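Local coordinates for farnesyltransferase, putative (Trypanosoma cruzi, PDB 3WCA), which probably catalyses the magnesium-dependent condensation of two farnesyl diphosphate molecules, with reduction by NADPH or NADH, to squalene for sterol synthesis, at residues R224-K229 and N251-D256; V57-L62 and R119-L124. The protein carries 1 engineered substitution. All coordinates share one frame; numbering follows the deposited sequence.

The two contacts lie on opposite sides of the centre of an all-alpha chain, with centres 38 Å apart and nearest atoms about 21 Å apart. Contact 2 comes first along the chain and closes before contact 1 opens. It joins helix 51-72 to helix 115-122, whereas contact 1 sets the short helix 224-227 beside helix 243-258. Helix 154-179 reaches both sites: Leu172 and Leu175 touch Val57 near contact 2, and Tyr157 touches Met253 at contact 1. Both belong to the squalene/phytoene synthase helical scaffold around the bound farnesyl thiodiphosphate, which Tyr61 of residues 57-62 touches, while Met253's side chain is about 14 Å from it.

Contact 1 (R224-K229 and N251-D256)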
loop_
_atom_site.group_PDB
_atom_site.type_symbol
_atom_site.label_atom_id
_atom_site.label_comp_id
_atom_site.label_asym_id
_atom_site.label_seq_id
_atom_site.Cartn_x
_atom_site.Cartn_y
_atom_site.Cartn_z
ATOM N N ARG A 224 15.196 11.797 1.967
ATOM C CA ARG A 224 16.529 12.378 1.855
ATOM C C ARG A 224 17.445 11.762 2.915
ATOM O O ARG A 224 18.590 11.419 2.637
ATOM C CB ARG A 224 16.454 13.896 2.051
ATOM C CG ARG A 224 17.807 14.599 2.116
ATOM C CD ARG A 224 17.640 16.077 2.434
ATOM N NE ARG A 224 17.014 16.790 1.328
ATOM C CZ ARG A 224 17.654 17.177 0.232
ATOM N NH1 ARG A 224 18.950 16.927 0.102
ATOM N NH2 ARG A 224 16.995 17.796 -0.739
ATOM N N GLU A 225 16.931 11.610 4.130
ATOM C CA GLU A 225 17.728 11.040 5.202
ATOM C C GLU A 225 18.422 9.761 4.753
ATOM O O GLU A 225 19.512 9.449 5.224
ATOM C CB GLU A 225 16.864 10.747 6.434
ATOM C CG GLU A 225 17.695 10.426 7.671
ATOM C CD GLU A 225 16.862 10.031 8.879
ATOM O OE1 GLU A 225 15.750 10.571 9.045
ATOM O OE2 GLU A 225 17.330 9.190 9.677
ATOM N N ILE A 226 17.806 9.021 3.839
ATOM C CA ILE A 226 18.418 7.787 3.367
ATOM C C ILE A 226 19.255 7.976 2.100
ATOM O O ILE A 226 20.394 7.499 2.030
ATOM C CB ILE A 226 17.344 6.671 3.132
ATOM C CG1 ILE A 226 16.774 6.223 4.479
ATOM C CG2 ILE A 226 17.957 5.479 2.392
ATOM C CD1 ILE A 226 15.765 5.082 4.394
ATOM N N TRP A 227 18.729 8.677 1.103
ATOM C CA TRP A 227 19.507 8.833 -0.114
ATOM C C TRP A 227 20.686 9.813 -0.086
ATOM O O TRP A 227 21.610 9.682 -0.895
ATOM C CB TRP A 227 18.605 9.150 -1.320
ATOM C CG TRP A 227 17.749 10.392 -1.260
ATOM C CD1 TRP A 227 16.399 10.442 -1.051
ATOM C CD2 TRP A 227 18.156 11.735 -1.557
ATOM N NE1 TRP A 227 15.940 11.724 -1.210
ATOM C CE2 TRP A 227 16.997 12.540 -1.518
ATOM C CE3 TRP A 227 19.387 12.336 -1.851
ATOM C CZ2 TRP A 227 17.031 13.921 -1.771
ATOM C CZ3 TRP A 227 19.421 13.710 -2.103
ATOM C CH2 TRP A 227 18.248 14.484 -2.058
ATOM N N GLU A 228 20.685 10.770 0.839
ATOM C CA GLU A 228 21.785 11.739 0.880
ATOM C C GLU A 228 23.124 11.126 1.295
ATOM O O GLU A 228 24.161 11.794 1.272
ATOM C CB GLU A 228 21.427 12.922 1.786
ATOM C CG GLU A 228 21.511 12.672 3.283
ATOM C CD GLU A 228 21.110 13.909 4.074
ATOM O OE1 GLU A 228 21.372 15.033 3.591
ATOM O OE2 GLU A 228 20.543 13.767 5.176
ATOM N N LYS A 229 23.091 9.847 1.649
ATOM C CA LYS A 229 24.281 9.112 2.055
ATOM C C LYS A 229 24.968 8.503 0.835
ATOM O O LYS A 229 26.076 7.963 0.939
ATOM C CB LYS A 229 23.907 7.971 3.006
ATOM C CG LYS A 229 23.174 8.371 4.277
ATOM C CD LYS A 229 22.997 7.140 5.170
ATOM C CE LYS A 229 22.422 7.489 6.543
ATOM N NZ LYS A 229 21.035 8.027 6.459
ATOM N N ASN A 251 19.370 -0.778 -1.967
ATOM C CA ASN A 251 19.477 -1.816 -0.946
ATOM C C ASN A 251 19.160 -1.310 0.453
ATOM O O ASN A 251 18.640 -2.054 1.281
ATOM C CB ASN A 251 20.865 -2.467 -0.976
ATOM C CG ASN A 251 21.060 -3.326 -2.200
ATOM O OD1 ASN A 251 20.085 -3.685 -2.869
ATOM N ND2 ASN A 251 22.312 -3.664 -2.510
ATOM N N ALA A 252 19.465 -0.045 0.713
ATOM C CA ALA A 252 19.182 0.546 2.020
ATOM C C ALA A 252 17.677 0.744 2.143
ATOM O O ALA A 252 17.123 0.702 3.239
ATOM C CB ALA A 252 19.898 1.892 2.173
ATOM N N MET A 253 17.011 0.964 1.019
ATOM C CA MET A 253 15.568 1.144 1.067
ATOM C C MET A 253 14.933 -0.198 1.418
ATOM O O MET A 253 14.045 -0.273 2.270
ATOM C CB MET A 253 15.053 1.648 -0.273
ATOM C CG MET A 253 15.471 3.079 -0.586
ATOM S SD MET A 253 14.664 4.352 0.438
ATOM C CE MET A 253 12.954 4.159 -0.072
ATOM N N VAL A 254 15.417 -1.254 0.771
ATOM C CA VAL A 254 14.923 -2.601 1.014
ATOM C C VAL A 254 15.081 -2.928 2.504
ATOM O O VAL A 254 14.133 -3.380 3.155
ATOM C CB VAL A 254 15.690 -3.619 0.156
ATOM C CG1 VAL A 254 15.324 -5.040 0.554
ATOM C CG2 VAL A 254 15.353 -3.398 -1.309
ATOM N N ALA A 255 16.277 -2.682 3.042
ATOM C CA ALA A 255 16.547 -2.937 4.458
ATOM C C ALA A 255 15.514 -2.221 5.312
ATOM O O ALA A 255 15.040 -2.744 6.315
ATOM C CB ALA A 255 17.950 -2.450 4.829
ATOM N N ASP A 256 15.158 -1.013 4.910
ATOM C CA ASP A 256 14.180 -0.262 5.673
ATOM C C ASP A 256 12.799 -0.937 5.636
ATOM O O ASP A 256 12.089 -0.980 6.643
ATOM C CB ASP A 256 14.079 1.151 5.137
ATOM C CG ASP A 256 13.012 1.952 5.839
ATOM O OD1 ASP A 256 13.236 2.321 7.008
ATOM O OD2 ASP A 256 11.948 2.201 5.225
#
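Ile226 and Ala252 mark the closest approach of the two backbones, with CA to CA at 7.4 Å. Residues 224-227 form a short helix, held by the bond from Glu228 N to Arg224 O, while residues 251-256 are an inner part of the longer helix 243-258. There Asp256 N bonds to Ala252 O, which keeps Ala252 and Asp256 one turn apart on the side that meets Ile226.

Ile226 is the residue of the short helix that does the touching. Its CB points at the long helix, and both ends of its branched side chain are used. CG1 lies beside the backbone N (chi1 -69°), which puts CG2 anti to it and against the methyl of Ala252, CG2 to CB 4.1 Å. The other branch runs out extended until CD1 lies 4.3 Å from Asp256 CB. Met253 fills the side of this arrangement. Bends at chi2 (-70°) and chi3 curl its chain, so that the sulfur lies beside both Ile226 tips: SD is 4.0 Å from CG2 and 4.2 Å from CD1. Trp222 and, from helix 154-179, Tyr157 also touch Met253.

Asp256 meets Ile226 chiefly through CB; its OD2 makes a salt bridge to Lys202. Trp227 turns its ring away from the long helix, and Arg224 CA lies 3.2 Å above that ring's plane, offset toward the rim. Arg224 NE is bridged to Glu152, and Glu225 OE1 accepts Lys154 N, tying the short helix to the start of helix 154-179. The whole is a small aliphatic and thioether contact between a short helix and a long one, away from the magnesium and farnesyl thiodiphosphate sites, in the all-alpha fold of the squalene/phytoene synthase family.

Contact 2 (V57-L62 and R119-L124); sequences VCIFYL and RAYSRL
Ile59 meets Ala120, Tyr121 and Leu124 where helix 51-72 packs against helix 115-122 and the turn that follows it, a buried helix-helix contact of the all-alpha squalene synthase fold. Further along helix 51-72, Asp68, Glu71 and Asp72 bind magnesium.

Val57 points its CB away from residues 119-124, and its side chain touches Leu172 and Leu175 of helix 154-179; Cys58 rests on Tyr32 and Ile46. Ile59 alone among residues 57-62 faces the partner helix, its CA 6.7 Å from Tyr121 CA. The bend at chi2 (-50°) swings CD1 back from an extended course and onto the Ala120 methyl, CD1 to CB 3.8 Å. Its CG2 lies 4.2 Å from Tyr121 CB and at the edge of that ring, near its plane, rather than over a face. Leu124 adds CD1, 4.3 Å from Ile59 CB, so one isoleucine meets three side chains of residues 119-124; Cys31 of helix 26-38 touches it as well.

Phe60 leads away to Ile132 and Ile135 of helix 126-147, which also takes up Leu124 through Ile132. Tyr61 turns to the substrate side, where it stacks on Phe42 and touches the bound farnesyl thiodiphosphate; Leu62 packs on Ile34.

In the partner segment, Tyr121 is held beyond the contact by OH bonded to Gln129 O, with His93 edge-to-face to its ring. One turn of backbone is bridged by Ser122, whose OG donates to Arg119 O at 2.6 Å, in the carbonyl plane on a lone pair, with a C=O...donor angle of 132°.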
loop_
_atom_site.group_PDB
_atom_site.type_symbol
_atom_site.label_atom_id
_atom_site.label_comp_id
_atom_site.label_asym_id
_atom_site.label_seq_id
_atom_site.Cartn_x
_atom_site.Cartn_y
_atom_site.Cartn_z
ATOM N N VAL A 57 -15.597 -2.962 1.926
ATOM C CA VAL A 57 -14.209 -2.742 1.544
ATOM C C VAL A 57 -14.115 -2.101 0.156
ATOM O O VAL A 57 -13.270 -1.233 -0.076
ATOM C CB VAL A 57 -13.414 -4.058 1.591
ATOM C CG1 VAL A 57 -12.079 -3.905 0.890
ATOM C CG2 VAL A 57 -13.192 -4.454 3.033
ATOM N N CYS A 58 -14.987 -2.503 -0.763
ATOM C CA CYS A 58 -14.958 -1.911 -2.097
ATOM C C CYS A 58 -15.276 -0.413 -2.079
ATOM O O CYS A 58 -14.650 0.377 -2.792
ATOM C CB CYS A 58 -15.947 -2.609 -3.021
ATOM S SG CYS A 58 -16.135 -1.748 -4.574
ATOM N N ILE A 59 -16.263 -0.032 -1.274
ATOM C CA ILE A 59 -16.658 1.368 -1.160
ATOM C C ILE A 59 -15.574 2.161 -0.434
ATOM O O ILE A 59 -15.299 3.313 -0.772
ATOM C CB ILE A 59 -17.986 1.504 -0.386
ATOM C CG1 ILE A 59 -19.076 0.726 -1.111
ATOM C CG2 ILE A 59 -18.371 2.979 -0.248
ATOM C CD1 ILE A 59 -19.149 1.041 -2.599
ATOM N N PHE A 60 -14.989 1.528 0.578
ATOM C CA PHE A 60 -13.913 2.106 1.368
ATOM C C PHE A 60 -12.754 2.476 0.444
ATOM O O PHE A 60 -12.205 3.583 0.510
ATOM C CB PHE A 60 -13.450 1.076 2.398
ATOM C CG PHE A 60 -12.253 1.495 3.197
ATOM C CD1 PHE A 60 -12.132 2.805 3.666
ATOM C CD2 PHE A 60 -11.294 0.551 3.578
ATOM C CE1 PHE A 60 -11.076 3.168 4.518
ATOM C CE2 PHE A 60 -10.240 0.899 4.425
ATOM C CZ PHE A 60 -10.133 2.218 4.903
ATOM N N TYR A 61 -12.395 1.531 -0.422
ATOM C CA TYR A 61 -11.315 1.717 -1.375
ATOM C C TYR A 61 -11.596 2.832 -2.371
ATOM O O TYR A 61 -10.700 3.596 -2.714
ATOM C CB TYR A 61 -11.056 0.415 -2.137
ATOM C CG TYR A 61 -10.094 0.570 -3.291
ATOM C CD1 TYR A 61 -8.720 0.403 -3.115
ATOM C CD2 TYR A 61 -10.559 0.934 -4.555
ATOM C CE1 TYR A 61 -7.828 0.597 -4.174
ATOM C CE2 TYR A 61 -9.682 1.136 -5.617
ATOM C CZ TYR A 61 -8.319 0.969 -5.423
ATOM O OH TYR A 61 -7.465 1.204 -6.479
ATOM N N LEU A 62 -12.827 2.930 -2.853
ATOM C CA LEU A 62 -13.135 3.966 -3.828
ATOM C C LEU A 62 -13.115 5.362 -3.206
ATOM O O LEU A 62 -12.699 6.332 -3.842
ATOM C CB LEU A 62 -14.475 3.679 -4.495
ATOM C CG LEU A 62 -14.465 2.450 -5.421
ATOM C CD1 LEU A 62 -15.887 2.147 -5.912
ATOM C CD2 LEU A 62 -13.542 2.716 -6.608
ATOM N N ARG A 119 -24.219 6.699 -2.597
ATOM C CA ARG A 119 -25.488 5.983 -2.451
ATOM C C ARG A 119 -25.205 4.632 -1.815
ATOM O O ARG A 119 -25.798 4.272 -0.803
ATOM C CB ARG A 119 -26.163 5.747 -3.801
ATOM C CG ARG A 119 -26.556 6.991 -4.550
ATOM C CD ARG A 119 -27.539 6.627 -5.643
ATOM N NE ARG A 119 -27.715 7.702 -6.609
ATOM C CZ ARG A 119 -28.813 7.868 -7.338
ATOM N NH1 ARG A 119 -29.837 7.029 -7.202
ATOM N NH2 ARG A 119 -28.885 8.864 -8.209
ATOM N N ALA A 120 -24.296 3.885 -2.434
ATOM C CA ALA A 120 -23.911 2.573 -1.934
ATOM C C ALA A 120 -23.478 2.716 -0.482
ATOM O O ALA A 120 -23.765 1.862 0.358
ATOM C CB ALA A 120 -22.766 2.022 -2.765
ATOM N N TYR A 121 -22.787 3.812 -0.198
ATOM C CA TYR A 121 -22.305 4.091 1.147
ATOM C C TYR A 121 -23.465 4.190 2.136
ATOM O O TYR A 121 -23.414 3.612 3.223
ATOM C CB TYR A 121 -21.527 5.408 1.146
ATOM C CG TYR A 121 -21.057 5.873 2.505
ATOM C CD1 TYR A 121 -19.812 5.489 3.005
ATOM C CD2 TYR A 121 -21.852 6.714 3.286
ATOM C CE1 TYR A 121 -19.366 5.937 4.250
ATOM C CE2 TYR A 121 -21.419 7.165 4.532
ATOM C CZ TYR A 121 -20.176 6.775 5.007
ATOM O OH TYR A 121 -19.740 7.221 6.231
ATOM N N SER A 122 -24.509 4.921 1.750
ATOM C CA SER A 122 -25.671 5.117 2.614
ATOM C C SER A 122 -26.409 3.825 2.944
ATOM O O SER A 122 -27.186 3.780 3.897
ATOM C CB SER A 122 -26.653 6.111 1.983
ATOM O OG SER A 122 -27.287 5.553 0.846
ATOM N N ARG A 123 -26.172 2.777 2.160
ATOM C CA ARG A 123 -26.826 1.499 2.410
ATOM C C ARG A 123 -25.950 0.538 3.208
ATOM O O ARG A 123 -26.270 -0.643 3.334
ATOM C CB ARG A 123 -27.262 0.852 1.089
ATOM C CG ARG A 123 -28.451 1.562 0.434
ATOM C CD ARG A 123 -29.089 0.741 -0.691
ATOM N NE ARG A 123 -28.357 0.815 -1.955
ATOM C CZ ARG A 123 -28.314 1.888 -2.742
ATOM N NH1 ARG A 123 -28.962 2.994 -2.403
ATOM N NH2 ARG A 123 -27.629 1.853 -3.876
ATOM N N LEU A 124 -24.846 1.044 3.752
ATOM C CA LEU A 124 -23.951 0.209 4.550
ATOM C C LEU A 124 -24.319 0.288 6.019
ATOM O O LEU A 124 -24.990 1.218 6.454
ATOM C CB LEU A 124 -22.491 0.651 4.392
ATOM C CG LEU A 124 -21.712 0.306 3.123
ATOM C CD1 LEU A 124 -20.351 0.989 3.180
ATOM C CD2 LEU A 124 -21.545 -1.201 2.995
#